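Local coordinates for putative aliphatic sulfonates-binding protein (Escherichia coli, PDB 2X26) that probably binds aliphatic sulfonates in the periplasm, as the solute-binding component of an ABC transport system for these compounds, at residues M16-S21 against D213-S218; I54-T59 against A200-V205; E3-G8 against Q23-R28. All coordinates share one frame; numbering follows the deposited sequence.

Contact 1 of 3, residues M16-S21 against D213-S218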
loop_
_atom_site.group_PDB
_atom_site.type_symbol
_atom_site.label_atom_id
_atom_site.label_comp_id
_atom_site.label_asym_id
_atom_site.label_seq_id
_atom_site.Cartn_x
_atom_site.Cartn_y
_atom_site.Cartn_z
ATOM N N MET A 16 3.146 9.564 -2.148
ATOM C CA MET A 16 4.181 10.028 -1.245
ATOM C C MET A 16 5.460 10.423 -1.984
ATOM O O MET A 16 6.003 11.509 -1.728
ATOM C CB MET A 16 4.478 8.990 -0.170
ATOM C CG MET A 16 3.369 8.949 0.865
ATOM S SD MET A 16 3.881 7.782 2.149
ATOM C CE MET A 16 2.658 8.121 3.357
ATOM N N VAL A 17 5.908 9.579 -2.884
ATOM C CA VAL A 17 7.214 9.798 -3.564
ATOM C C VAL A 17 7.148 11.069 -4.423
ATOM O O VAL A 17 8.089 11.889 -4.388
ATOM C CB VAL A 17 7.613 8.563 -4.396
ATOM C CG1 VAL A 17 8.798 8.838 -5.368
ATOM C CG2 VAL A 17 8.025 7.412 -3.429
ATOM N N LEU A 18 6.055 11.239 -5.174
ATOM C CA LEU A 18 5.901 12.459 -5.973
ATOM C C LEU A 18 5.727 13.688 -5.080
ATOM O O LEU A 18 6.325 14.715 -5.350
ATOM C CB LEU A 18 4.773 12.361 -6.999
ATOM C CG LEU A 18 5.346 11.863 -8.325
ATOM C CD1 LEU A 18 5.534 10.368 -8.284
ATOM C CD2 LEU A 18 4.471 12.281 -9.481
ATOM N N ALA A 19 4.952 13.569 -3.988
ATOM C CA ALA A 19 4.839 14.712 -3.061
ATOM C C ALA A 19 6.210 15.117 -2.505
ATOM O O ALA A 19 6.507 16.318 -2.357
ATOM C CB ALA A 19 3.881 14.386 -1.875
ATOM N N LYS A 20 6.987 14.124 -2.120
ATOM C CA LYS A 20 8.328 14.364 -1.572
ATOM C C LYS A 20 9.230 15.054 -2.597
ATOM O O LYS A 20 9.843 16.085 -2.313
ATOM C CB LYS A 20 8.943 13.023 -1.099
ATOM C CG LYS A 20 10.380 13.165 -0.590
ATOM C CD LYS A 20 11.026 11.769 -0.376
ATOM C CE LYS A 20 12.461 11.919 0.188
ATOM N NZ LYS A 20 13.455 12.432 -0.839
ATOM N N SER A 21 9.226 14.530 -3.813
ATOM C CA SER A 21 10.089 15.049 -4.868
ATOM C C SER A 21 9.747 16.495 -5.189
ATOM O O SER A 21 10.654 17.335 -5.441
ATOM C CB SER A 21 9.933 14.198 -6.120
ATOM O OG SER A 21 10.525 12.935 -5.916
ATOM N N ASP A 213 -0.060 12.221 -6.785
ATOM C CA ASP A 213 -0.221 11.023 -7.613
ATOM C C ASP A 213 -0.732 11.434 -9.007
ATOM O O ASP A 213 -0.250 10.899 -10.010
ATOM C CB ASP A 213 -1.183 10.024 -6.940
ATOM C CG ASP A 213 -1.107 8.625 -7.543
ATOM O OD1 ASP A 213 -1.279 8.470 -8.780
ATOM O OD2 ASP A 213 -0.944 7.661 -6.787
ATOM N N ALA A 214 -1.594 12.439 -9.061
ATOM C CA ALA A 214 -2.163 12.897 -10.353
ATOM C C ALA A 214 -1.104 13.465 -11.328
ATOM O O ALA A 214 -1.328 13.523 -12.567
ATOM C CB ALA A 214 -3.187 13.890 -10.106
ATOM N N LEU A 215 0.026 13.909 -10.774
ATOM C CA LEU A 215 1.146 14.349 -11.614
ATOM C C LEU A 215 1.620 13.238 -12.510
ATOM O O LEU A 215 2.186 13.528 -13.563
ATOM C CB LEU A 215 2.319 14.895 -10.762
ATOM C CG LEU A 215 1.947 16.108 -9.890
ATOM C CD1 LEU A 215 3.132 16.471 -8.982
ATOM C CD2 LEU A 215 1.490 17.351 -10.695
ATOM N N THR A 216 1.450 11.963 -12.104
ATOM C CA THR A 216 1.857 10.861 -12.977
ATOM C C THR A 216 1.036 10.849 -14.267
ATOM O O THR A 216 1.475 10.263 -15.261
ATOM C CB THR A 216 1.770 9.450 -12.331
ATOM O OG1 THR A 216 0.400 9.125 -12.061
ATOM C CG2 THR A 216 2.617 9.381 -11.070
ATOM N N ARG A 217 -0.145 11.481 -14.269
ATOM C CA ARG A 217 -0.920 11.619 -15.512
ATOM C C ARG A 217 -0.688 12.970 -16.177
ATOM O O ARG A 217 -0.507 13.058 -17.406
ATOM C CB ARG A 217 -2.418 11.400 -15.272
ATOM C CG ARG A 217 -3.258 11.483 -16.537
ATOM C CD ARG A 217 -4.745 11.350 -16.234
ATOM N NE ARG A 217 -5.554 11.260 -17.452
ATOM C CZ ARG A 217 -6.758 10.693 -17.490
ATOM N NH1 ARG A 217 -7.271 10.165 -16.384
ATOM N NH2 ARG A 217 -7.448 10.641 -18.625
ATOM N N SER A 218 -0.685 14.048 -15.395
ATOM C CA SER A 218 -0.602 15.395 -16.019
ATOM C C SER A 218 0.819 15.764 -16.434
ATOM O O SER A 218 1.004 16.546 -17.353
ATOM C CB SER A 218 -1.189 16.471 -15.097
ATOM O OG SER A 218 -0.422 16.492 -13.888
#
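Leu18 meets Leu215 and Thr216 in a buried, apolar helix-helix contact between helix 14-21 and the C-terminal end of helix 199-218. Leu18 was modelled in two conformations, and its distances hold for one of them. In it, CD2 of Leu18 lies 3.6 Å from CB of Leu215, the two leucine side chains running alongside one another in opposing senses, a methyl against the root of its partner. The same CD2 of Leu18 is 3.8 Å from CG2 of Thr216, whose side chain stands roughly perpendicular to that of the leucine.

Within its own helix Thr216 is held by its hydroxyl: OG1 donates to the carbonyl O of Asp213 at 2.8 Å, almost in line with the carbonyl bond (165°), and this oxygen also accepts from Thr216 N. OG1 lies between the backbone N and the carbonyl carbon (chi1 66°), which brings it back to Asp213, while CG2, anti to the carbonyl carbon, meets Leu18. A glycine in the threonine's place would probably open a gap beside the Leu18 methyls and leave the Asp213 carbonyl with one donor fewer.

Asp213 turns its carboxylate to Arg245 in a salt bridge. Leu18 also touches Ala212, Ser223 and Leu226, so helix 14-21 packs against both helix 199-218 and helix 220-231, while Met16 reaches Tyr9 of strand 4-9.

Contact 2 of 3, residues I54-T59 against A200-V205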
loop_
_atom_site.group_PDB
_atom_site.type_symbol
_atom_site.label_atom_id
_atom_site.label_comp_id
_atom_site.label_asym_id
_atom_site.label_seq_id
_atom_site.Cartn_x
_atom_site.Cartn_y
_atom_site.Cartn_z
ATOM N N ILE A 54 7.659 7.086 13.558
ATOM C CA ILE A 54 7.061 7.834 12.421
ATOM C C ILE A 54 5.566 8.050 12.754
ATOM O O ILE A 54 5.013 7.410 13.679
ATOM C CB ILE A 54 7.175 7.101 11.075
ATOM C CG1 ILE A 54 6.596 5.705 11.227
ATOM C CG2 ILE A 54 8.645 7.057 10.535
ATOM C CD1 ILE A 54 6.376 5.066 9.839
ATOM N N ASP A 55 4.915 8.963 12.052
ATOM C CA ASP A 55 3.548 9.314 12.377
ATOM C C ASP A 55 2.523 8.873 11.338
ATOM O O ASP A 55 1.370 8.725 11.682
ATOM C CB ASP A 55 3.435 10.840 12.510
ATOM C CG ASP A 55 4.407 11.381 13.487
ATOM O OD1 ASP A 55 4.386 10.919 14.643
ATOM O OD2 ASP A 55 5.222 12.256 13.137
ATOM N N LEU A 56 2.949 8.641 10.099
ATOM C CA LEU A 56 2.010 8.342 9.021
ATOM C C LEU A 56 2.743 7.425 8.081
ATOM O O LEU A 56 3.927 7.682 7.777
ATOM C CB LEU A 56 1.628 9.649 8.285
ATOM C CG LEU A 56 0.697 9.540 7.080
ATOM C CD1 LEU A 56 -0.679 9.070 7.563
ATOM C CD2 LEU A 56 0.578 10.917 6.408
ATOM N N GLY A 57 2.051 6.394 7.575
ATOM C CA GLY A 57 2.697 5.456 6.661
ATOM C C GLY A 57 1.778 4.922 5.577
ATOM O O GLY A 57 0.557 4.956 5.724
ATOM N N SER A 58 2.391 4.511 4.461
ATOM C CA SER A 58 1.684 3.928 3.335
ATOM C C SER A 58 2.053 2.431 3.216
ATOM O O SER A 58 3.241 2.067 3.229
ATOM C CB SER A 58 2.200 4.662 2.097
ATOM O OG SER A 58 2.083 3.836 0.963
ATOM N N THR A 59 1.060 1.561 3.106
ATOM C CA THR A 59 1.304 0.116 2.908
ATOM C C THR A 59 0.113 -0.462 2.152
ATOM O O THR A 59 -0.908 0.198 1.986
ATOM C CB THR A 59 1.506 -0.779 4.211
ATOM O OG1 THR A 59 0.235 -1.137 4.734
ATOM C CG2 THR A 59 2.355 -0.142 5.328
ATOM N N ALA A 200 -7.680 17.626 10.796
ATOM C CA ALA A 200 -7.712 18.511 9.623
ATOM C C ALA A 200 -6.411 18.404 8.850
ATOM O O ALA A 200 -6.450 18.298 7.630
ATOM C CB ALA A 200 -7.943 19.966 10.011
ATOM N N PHE A 201 -5.287 18.385 9.582
ATOM C CA PHE A 201 -3.935 18.293 9.013
ATOM C C PHE A 201 -3.762 17.045 8.181
ATOM O O PHE A 201 -3.302 17.114 7.044
ATOM C CB PHE A 201 -2.865 18.342 10.137
ATOM C CG PHE A 201 -1.453 18.167 9.649
ATOM C CD1 PHE A 201 -0.824 19.164 8.908
ATOM C CD2 PHE A 201 -0.739 17.021 9.965
ATOM C CE1 PHE A 201 0.494 18.996 8.449
ATOM C CE2 PHE A 201 0.569 16.870 9.537
ATOM C CZ PHE A 201 1.185 17.858 8.782
ATOM N N ILE A 202 -4.163 15.905 8.729
ATOM C CA ILE A 202 -4.006 14.631 8.038
ATOM C C ILE A 202 -4.833 14.626 6.742
ATOM O O ILE A 202 -4.406 14.131 5.692
ATOM C CB ILE A 202 -4.421 13.462 8.951
ATOM C CG1 ILE A 202 -3.364 13.260 10.058
ATOM C CG2 ILE A 202 -4.617 12.162 8.140
ATOM C CD1 ILE A 202 -1.983 12.918 9.521
ATOM N N GLN A 203 -6.019 15.204 6.820
ATOM C CA GLN A 203 -6.858 15.217 5.642
ATOM C C GLN A 203 -6.203 16.007 4.518
ATOM O O GLN A 203 -6.245 15.582 3.342
ATOM C CB GLN A 203 -8.232 15.775 5.990
ATOM C CG GLN A 203 -8.976 14.858 6.956
ATOM C CD GLN A 203 -10.408 15.305 7.133
ATOM O OE1 GLN A 203 -11.123 15.484 6.147
ATOM N NE2 GLN A 203 -10.819 15.532 8.379
ATOM N N GLY A 204 -5.541 17.089 4.889
ATOM C CA GLY A 204 -4.900 17.966 3.931
ATOM C C GLY A 204 -3.668 17.261 3.408
ATOM O O GLY A 204 -3.331 17.397 2.211
ATOM N N VAL A 205 -2.993 16.523 4.298
ATOM C CA VAL A 205 -1.777 15.791 3.869
ATOM C C VAL A 205 -2.167 14.743 2.819
ATOM O O VAL A 205 -1.527 14.605 1.737
ATOM C CB VAL A 205 -0.992 15.160 5.071
ATOM C CG1 VAL A 205 0.014 14.167 4.580
ATOM C CG2 VAL A 205 -0.301 16.283 5.898
#
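Leu56 packs on Ile202 and Val205 in a buried, purely apolar strand-to-helix contact, where helix 199-218 lies against strand 56-59, the central strand of a mixed five-stranded sheet. One methyl of the strand residue does the touching: Leu56 CD2 is 3.8 Å from Val205 CG1, the two side chains lying alongside each other and pointing opposite ways. Ile202 approaches more loosely, its CD1 standing 4.5 Å from Leu56 CD2. CG of Leu56 is anti to the backbone N (chi1 177°), which carries its methyls away from the sheet toward the helix; CG1 of Val205 is likewise anti to its own backbone N.

The other branch of Val205 is occupied within the helix. Its CG2 sits 3.6 Å above one face of the Phe201 ring, displaced toward the rim, and that ring in turn meets Tyr29 edge-to-face. Leu5 of the adjacent strand 4-9 touches Leu56, Phe201 and Val205 alike.

Each side is held in its own element, Leu56 by a backbone bond to Gly8 and Val205 by one to Phe201. With no hydrogen bond joining the two segments, the pairing rests on shape and on the burial of methyl groups, the apolar surfaces meeting as parts of two already ordered elements.

Contact 3 of 3, residues E3-G8 against Q23-R28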
loop_
_atom_site.group_PDB
_atom_site.type_symbol
_atom_site.label_atom_id
_atom_site.label_comp_id
_atom_site.label_asym_id
_atom_site.label_seq_id
_atom_site.Cartn_x
_atom_site.Cartn_y
_atom_site.Cartn_z
ATOM N N GLU A 3 3.812 20.045 15.242
ATOM C CA GLU A 3 5.229 20.423 15.212
ATOM C C GLU A 3 6.020 19.636 14.160
ATOM O O GLU A 3 6.941 20.168 13.523
ATOM C CB GLU A 3 5.857 20.228 16.591
ATOM C CG GLU A 3 7.171 20.958 16.754
ATOM C CD GLU A 3 7.540 21.111 18.201
ATOM O OE1 GLU A 3 6.606 21.149 19.042
ATOM O OE2 GLU A 3 8.749 21.196 18.490
ATOM N N ALA A 4 5.640 18.379 13.961
ATOM C CA ALA A 4 6.351 17.512 13.031
ATOM C C ALA A 4 5.436 16.446 12.445
ATOM O O ALA A 4 4.425 16.036 13.056
ATOM C CB ALA A 4 7.508 16.847 13.700
ATOM N N LEU A 5 5.823 16.032 11.242
ATOM C CA LEU A 5 5.179 14.965 10.544
ATOM C C LEU A 5 6.318 14.137 9.971
ATOM O O LEU A 5 7.004 14.559 9.024
ATOM C CB LEU A 5 4.267 15.497 9.445
ATOM C CG LEU A 5 3.816 14.373 8.508
ATOM C CD1 LEU A 5 3.045 13.243 9.213
ATOM C CD2 LEU A 5 2.984 14.961 7.350
ATOM N N ARG A 6 6.452 12.936 10.515
ATOM C CA ARG A 6 7.475 11.946 10.069
ATOM C C ARG A 6 6.782 10.866 9.261
ATOM O O ARG A 6 5.914 10.158 9.764
ATOM C CB ARG A 6 8.214 11.317 11.274
ATOM C CG ARG A 6 8.837 12.414 12.140
ATOM C CD ARG A 6 9.183 11.887 13.511
ATOM N NE ARG A 6 7.982 11.559 14.271
ATOM C CZ ARG A 6 8.052 10.950 15.460
ATOM N NH1 ARG A 6 9.239 10.580 15.954
ATOM N NH2 ARG A 6 6.935 10.633 16.100
ATOM N N ILE A 7 7.169 10.777 7.996
ATOM C CA ILE A 7 6.411 9.971 7.029
ATOM C C ILE A 7 7.168 8.721 6.641
ATOM O O ILE A 7 8.319 8.793 6.170
ATOM C CB ILE A 7 6.095 10.782 5.744
ATOM C CG1 ILE A 7 5.379 12.096 6.126
ATOM C CG2 ILE A 7 5.336 9.897 4.769
ATOM C CD1 ILE A 7 5.296 13.136 5.023
ATOM N N GLY A 8 6.543 7.571 6.831
ATOM C CA GLY A 8 7.108 6.305 6.304
ATOM C C GLY A 8 6.589 6.035 4.915
ATOM O O GLY A 8 5.375 6.001 4.702
ATOM N N GLN A 23 8.374 18.585 -3.157
ATOM C CA GLN A 23 8.390 19.359 -1.918
ATOM C C GLN A 23 7.047 19.963 -1.546
ATOM O O GLN A 23 6.975 21.011 -0.934
ATOM C CB GLN A 23 9.528 20.422 -1.911
ATOM C CG GLN A 23 10.895 19.697 -1.927
ATOM C CD GLN A 23 12.074 20.616 -1.723
ATOM O OE1 GLN A 23 11.914 21.814 -1.618
ATOM N NE2 GLN A 23 13.275 20.044 -1.651
ATOM N N LEU A 24 5.966 19.295 -1.920
ATOM C CA LEU A 24 4.626 19.869 -1.711
ATOM C C LEU A 24 4.273 20.086 -0.244
ATOM O O LEU A 24 3.721 21.131 0.095
ATOM C CB LEU A 24 3.566 18.990 -2.362
ATOM C CG LEU A 24 3.667 18.798 -3.883
ATOM C CD1 LEU A 24 2.555 17.855 -4.274
ATOM C CD2 LEU A 24 3.602 20.165 -4.641
ATOM N N LEU A 25 4.627 19.137 0.626
ATOM C CA LEU A 25 4.304 19.279 2.053
ATOM C C LEU A 25 5.144 20.349 2.715
ATOM O O LEU A 25 4.662 21.101 3.539
ATOM C CB LEU A 25 4.490 17.957 2.804
ATOM C CG LEU A 25 3.483 16.861 2.498
ATOM C CD1 LEU A 25 3.705 15.679 3.411
ATOM C CD2 LEU A 25 2.012 17.304 2.610
ATOM N N GLU A 26 6.415 20.404 2.347
ATOM C CA GLU A 26 7.283 21.422 2.916
ATOM C C GLU A 26 6.743 22.810 2.581
ATOM O O GLU A 26 6.757 23.693 3.439
ATOM C CB GLU A 26 8.721 21.232 2.439
ATOM C CG GLU A 26 9.434 19.980 3.001
ATOM C CD GLU A 26 9.173 18.718 2.230
ATOM O OE1 GLU A 26 8.360 18.716 1.288
ATOM O OE2 GLU A 26 9.806 17.697 2.571
ATOM N N LYS A 27 6.264 22.987 1.355
ATOM C CA LYS A 27 5.756 24.272 0.931
ATOM C C LYS A 27 4.372 24.538 1.523
ATOM O O LYS A 27 4.086 25.674 1.926
ATOM C CB LYS A 27 5.700 24.328 -0.587
ATOM C CG LYS A 27 7.066 24.338 -1.237
ATOM C CD LYS A 27 6.937 24.515 -2.748
ATOM C CE LYS A 27 6.495 23.246 -3.470
ATOM N NZ LYS A 27 5.752 23.482 -4.772
ATOM N N ARG A 28 3.511 23.487 1.620
ATOM C CA ARG A 28 2.158 23.734 2.150
ATOM C C ARG A 28 2.055 23.956 3.631
ATOM O O ARG A 28 1.181 24.695 4.078
ATOM C CB ARG A 28 1.191 22.644 1.791
ATOM C CG ARG A 28 0.953 22.663 0.371
ATOM C CD ARG A 28 -0.083 21.696 0.001
ATOM N NE ARG A 28 -0.113 21.692 -1.435
ATOM C CZ ARG A 28 -0.999 21.022 -2.140
ATOM N NH1 ARG A 28 -1.909 20.295 -1.506
ATOM N NH2 ARG A 28 -0.955 21.088 -3.462
#
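Leu25 of helix 24-28 meets Leu5 and Ile7 of strand 4-9 through a single methyl, CD1, and this apolar pairing makes up the whole direct contact. Ile7 comes to it tip to tip: its CD1 lies 3.4 Å from Leu25 CD1, closer than ordinary van der Waals spacing for two carbons, so the packing is tight at this point. Leu5 arrives from another direction, its side chain set nearly perpendicular to that of Leu25, with CD2 of Leu5 at 4.1 Å from CD1 of Leu25. The two strand residues are two positions apart and therefore project from the same face of the sheet. On Ile7, CG1 is anti to the carbonyl carbon (chi1 -54°), and the nearly extended next torsion carries CD1 out to the helix.

Backbone hydrogen bonds order the helical side. Gln23 has positive phi and closes the preceding helix in a Schellman motif, yet it also stands at the N-cap position of the next one, so a single residue ends one helix and starts another. Its carbonyl O accepts from Lys27 N at 3.1 Å, and Leu24 O accepts from Arg28 N at 2.8 Å.

Polar partners of helix 24-28 lie outside the apolar contact: Glu26 OE2 is hydrogen-bonded to Trp36 NE1, and Arg28 makes a salt bridge to Glu211 of helix 199-218.

Strands 4-9 and 33-38 are parallel neighbours, and helices 14-21 and 24-28 form the helical part of the beta-alpha-beta crossover that joins them. Short as it is, helix 24-28 lies against one face of the sheet, beside these two strands, the second of them outermost: Ile34 touches both Leu5 and Glu26, and Trp36 packs on Ile7. Helix 199-218 borders it as well, receiving Leu24 on Thr208 and Ala212.

In the fold
From the N terminus, the chain runs through strand 4-9 and helix 14-21, and contact 3 closes the first, short loop when helix 24-28 returns to the strand. Contact 1 opens inside that loop, at 16-21, and closes only near the end of helix 199-218, so the two cross. Contact 2 follows contact 3 in series and is nested within the long loop of contact 1. Contacts 1 and 2 share helix 199-218, and contacts 2 and 3 use neighbouring strands of one sheet, joined by backbone hydrogen bonding and also by the Asp55-Arg6 salt bridge. Met16 touches both Ser58 and Ile7, linking helix 14-21 to these strands. Together they tie sheet and helices within one lobe.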